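Local coordinates for fibronectin-binding protein (Streptococcus pyogenes, PDB 5A0L), which is a surface adhesin whose N-terminal domain carries an internal thioester that mediates covalent binding to the host, at residues R189-K194 / L203-Y208. Residues are numbered along the deposited sequence; the frame is centred on the assembly and turned at random.
Sequences RLNIFK and LLSAEY
Phe193 and Leu203 face each other as an antiparallel hydrogen-bonded pair. Phe193 N donates to Leu203 O at 2.8 Å, and Leu203 N returns the bond to Phe193 O at 2.9 Å. Ile192 and Leu204 follow as the non-hydrogen-bonded pair. One step on, Ser205 N binds Asn191 O at 2.9 Å, but the reciprocal bond runs to a side chain: Asn191 N donates to Ser205 OG at 2.9 Å, bent to 143°. A chi1 of 65° tucks the hydroxyl over its own backbone, flanked by N and C, and from there Ser205 OG donates to Glu207 O at 2.7 Å. The hydroxyl thus accepts from one segment and ties down the turn after its own strand, whereas Ser205 O is buried without a partner in the model.

Beyond the serine hydroxyl, the planes of the Asn191 amide and the Tyr208 ring are inclined by 32°, Asn191 OD1 coming to 3.5 Å from Tyr208 CD1. That oxygen accepts from Val209 N, and ND2 reaches Ile71 O weakly. Apolar contacts differ by face: Ile192 CD1 meets Leu204 CD1 at 4.0 Å, on the side where Phe78 touches both residues, while the Phe193 ring turns its edge to Ser205 CB and packs edge-to-face with Trp19. Leu204 bonds through its backbone to Tyr48 and Ile192 to Ile71, which places the pair between strands 45-49 and 66-72. This is a beta hairpin within the closed antiparallel barrel of the thioester domain, with the Ser205 hydroxyl taking the place of a backbone acceptor for Asn191 N where the ladder ends.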
loop_
_atom_site.group_PDB
_atom_site.type_symbol
_atom_site.label_atom_id
_atom_site.label_comp_id
_atom_site.label_asym_id
_atom_site.label_seq_id
_atom_site.Cartn_x
_atom_site.Cartn_y
_atom_site.Cartn_z
ATOM N N ARG A 189 -9.604 8.351 7.505
ATOM C CA ARG A 189 -8.381 9.092 7.205
ATOM C C ARG A 189 -7.212 8.110 7.139
ATOM O O ARG A 189 -7.129 7.181 7.940
ATOM C CB ARG A 189 -8.104 10.131 8.301
ATOM C CG ARG A 189 -6.958 11.091 7.976
ATOM C CD ARG A 189 -6.718 12.136 9.062
ATOM N NE ARG A 189 -7.939 12.831 9.427
ATOM C CZ ARG A 189 -8.094 13.556 10.533
ATOM N NH1 ARG A 189 -7.089 13.725 11.379
ATOM N NH2 ARG A 189 -9.267 14.090 10.793
ATOM N N LEU A 190 -6.300 8.385 6.202
ATOM C CA LEU A 190 -5.046 7.662 6.094
ATOM C C LEU A 190 -3.898 8.655 6.277
ATOM O O LEU A 190 -4.097 9.854 6.462
ATOM C CB LEU A 190 -4.912 6.906 4.774
ATOM C CG LEU A 190 -6.049 5.930 4.493
ATOM C CD1 LEU A 190 -5.850 5.356 3.101
ATOM C CD2 LEU A 190 -6.132 4.805 5.529
ATOM N N ASN A 191 -2.671 8.127 6.219
ATOM C CA ASN A 191 -1.460 8.907 6.454
ATOM C C ASN A 191 -0.427 8.594 5.398
ATOM O O ASN A 191 -0.301 7.452 4.948
ATOM C CB ASN A 191 -0.916 8.621 7.857
ATOM C CG ASN A 191 -1.890 9.010 8.937
ATOM O OD1 ASN A 191 -2.831 8.247 9.262
ATOM N ND2 ASN A 191 -1.727 10.214 9.440
ATOM N N ILE A 192 0.327 9.650 5.054
ATOM C CA ILE A 192 1.522 9.519 4.234
ATOM C C ILE A 192 2.725 9.607 5.187
ATOM O O ILE A 192 2.747 10.396 6.102
ATOM C CB ILE A 192 1.605 10.636 3.152
ATOM C CG1 ILE A 192 0.533 10.380 2.076
ATOM C CG2 ILE A 192 3.015 10.765 2.563
ATOM C CD1 ILE A 192 0.865 9.253 1.123
ATOM N N PHE A 193 3.695 8.743 4.900
ATOM C CA PHE A 193 4.979 8.744 5.606
ATOM C C PHE A 193 6.040 9.220 4.608
ATOM O O PHE A 193 6.321 8.553 3.620
ATOM C CB PHE A 193 5.253 7.358 6.175
ATOM C CG PHE A 193 4.344 7.038 7.342
ATOM C CD1 PHE A 193 3.063 6.553 7.113
ATOM C CD2 PHE A 193 4.710 7.321 8.646
ATOM C CE1 PHE A 193 2.216 6.332 8.164
ATOM C CE2 PHE A 193 3.864 7.066 9.700
ATOM C CZ PHE A 193 2.587 6.589 9.449
ATOM N N LYS A 194 6.597 10.402 4.922
ATOM C CA LYS A 194 7.584 11.063 4.070
ATOM C C LYS A 194 8.986 10.567 4.486
ATOM O O LYS A 194 9.391 10.733 5.656
ATOM C CB LYS A 194 7.509 12.571 4.268
ATOM C CG LYS A 194 8.544 13.348 3.483
ATOM C CD LYS A 194 8.565 14.822 3.796
ATOM C CE LYS A 194 9.638 15.615 2.963
ATOM N NZ LYS A 194 9.804 16.909 3.622
ATOM N N LEU A 203 5.571 6.245 2.078
ATOM C CA LEU A 203 4.617 5.152 2.374
ATOM C C LEU A 203 3.215 5.693 2.579
ATOM O O LEU A 203 3.030 6.832 2.973
ATOM C CB LEU A 203 5.062 4.341 3.623
ATOM C CG LEU A 203 6.517 3.870 3.627
ATOM C CD1 LEU A 203 6.867 3.176 4.932
ATOM C CD2 LEU A 203 6.850 2.982 2.425
ATOM N N LEU A 204 2.244 4.812 2.362
ATOM C CA LEU A 204 0.838 5.091 2.601
ATOM C C LEU A 204 0.351 4.068 3.650
ATOM O O LEU A 204 0.530 2.873 3.438
ATOM C CB LEU A 204 0.054 4.942 1.302
ATOM C CG LEU A 204 -1.461 5.055 1.405
ATOM C CD1 LEU A 204 -1.915 6.444 1.790
ATOM C CD2 LEU A 204 -2.116 4.651 0.093
ATOM N N SER A 205 -0.324 4.562 4.695
ATOM C CA SER A 205 -0.862 3.628 5.689
ATOM C C SER A 205 -2.098 2.907 5.182
ATOM O O SER A 205 -2.793 3.355 4.276
ATOM C CB SER A 205 -1.169 4.362 6.977
ATOM O OG SER A 205 -2.196 5.300 6.832
ATOM N N ALA A 206 -2.376 1.762 5.814
ATOM C CA ALA A 206 -3.538 0.928 5.484
ATOM C C ALA A 206 -4.703 1.176 6.445
ATOM O O ALA A 206 -5.740 0.529 6.311
ATOM C CB ALA A 206 -3.155 -0.543 5.494
ATOM N N GLU A 207 -4.542 2.109 7.363
ATOM C CA GLU A 207 -5.543 2.572 8.311
ATOM C C GLU A 207 -5.040 3.894 8.889
ATOM O O GLU A 207 -3.869 4.274 8.674
ATOM C CB GLU A 207 -5.803 1.585 9.441
ATOM C CG GLU A 207 -4.643 1.362 10.393
ATOM C CD GLU A 207 -4.991 0.504 11.597
ATOM O OE1 GLU A 207 -6.083 0.646 12.197
ATOM O OE2 GLU A 207 -4.123 -0.253 11.969
ATOM N N TYR A 208 -5.864 4.613 9.631
ATOM C CA TYR A 208 -5.427 5.818 10.287
ATOM C C TYR A 208 -4.335 5.480 11.301
ATOM O O TYR A 208 -4.462 4.562 12.115
ATOM C CB TYR A 208 -6.614 6.420 11.052
ATOM C CG TYR A 208 -6.271 7.633 11.897
ATOM C CD1 TYR A 208 -5.635 8.707 11.339
ATOM C CD2 TYR A 208 -6.602 7.696 13.246
ATOM C CE1 TYR A 208 -5.296 9.816 12.108
ATOM C CE2 TYR A 208 -6.288 8.798 14.012
ATOM C CZ TYR A 208 -5.646 9.879 13.437
ATOM O OH TYR A 208 -5.339 10.977 14.203
#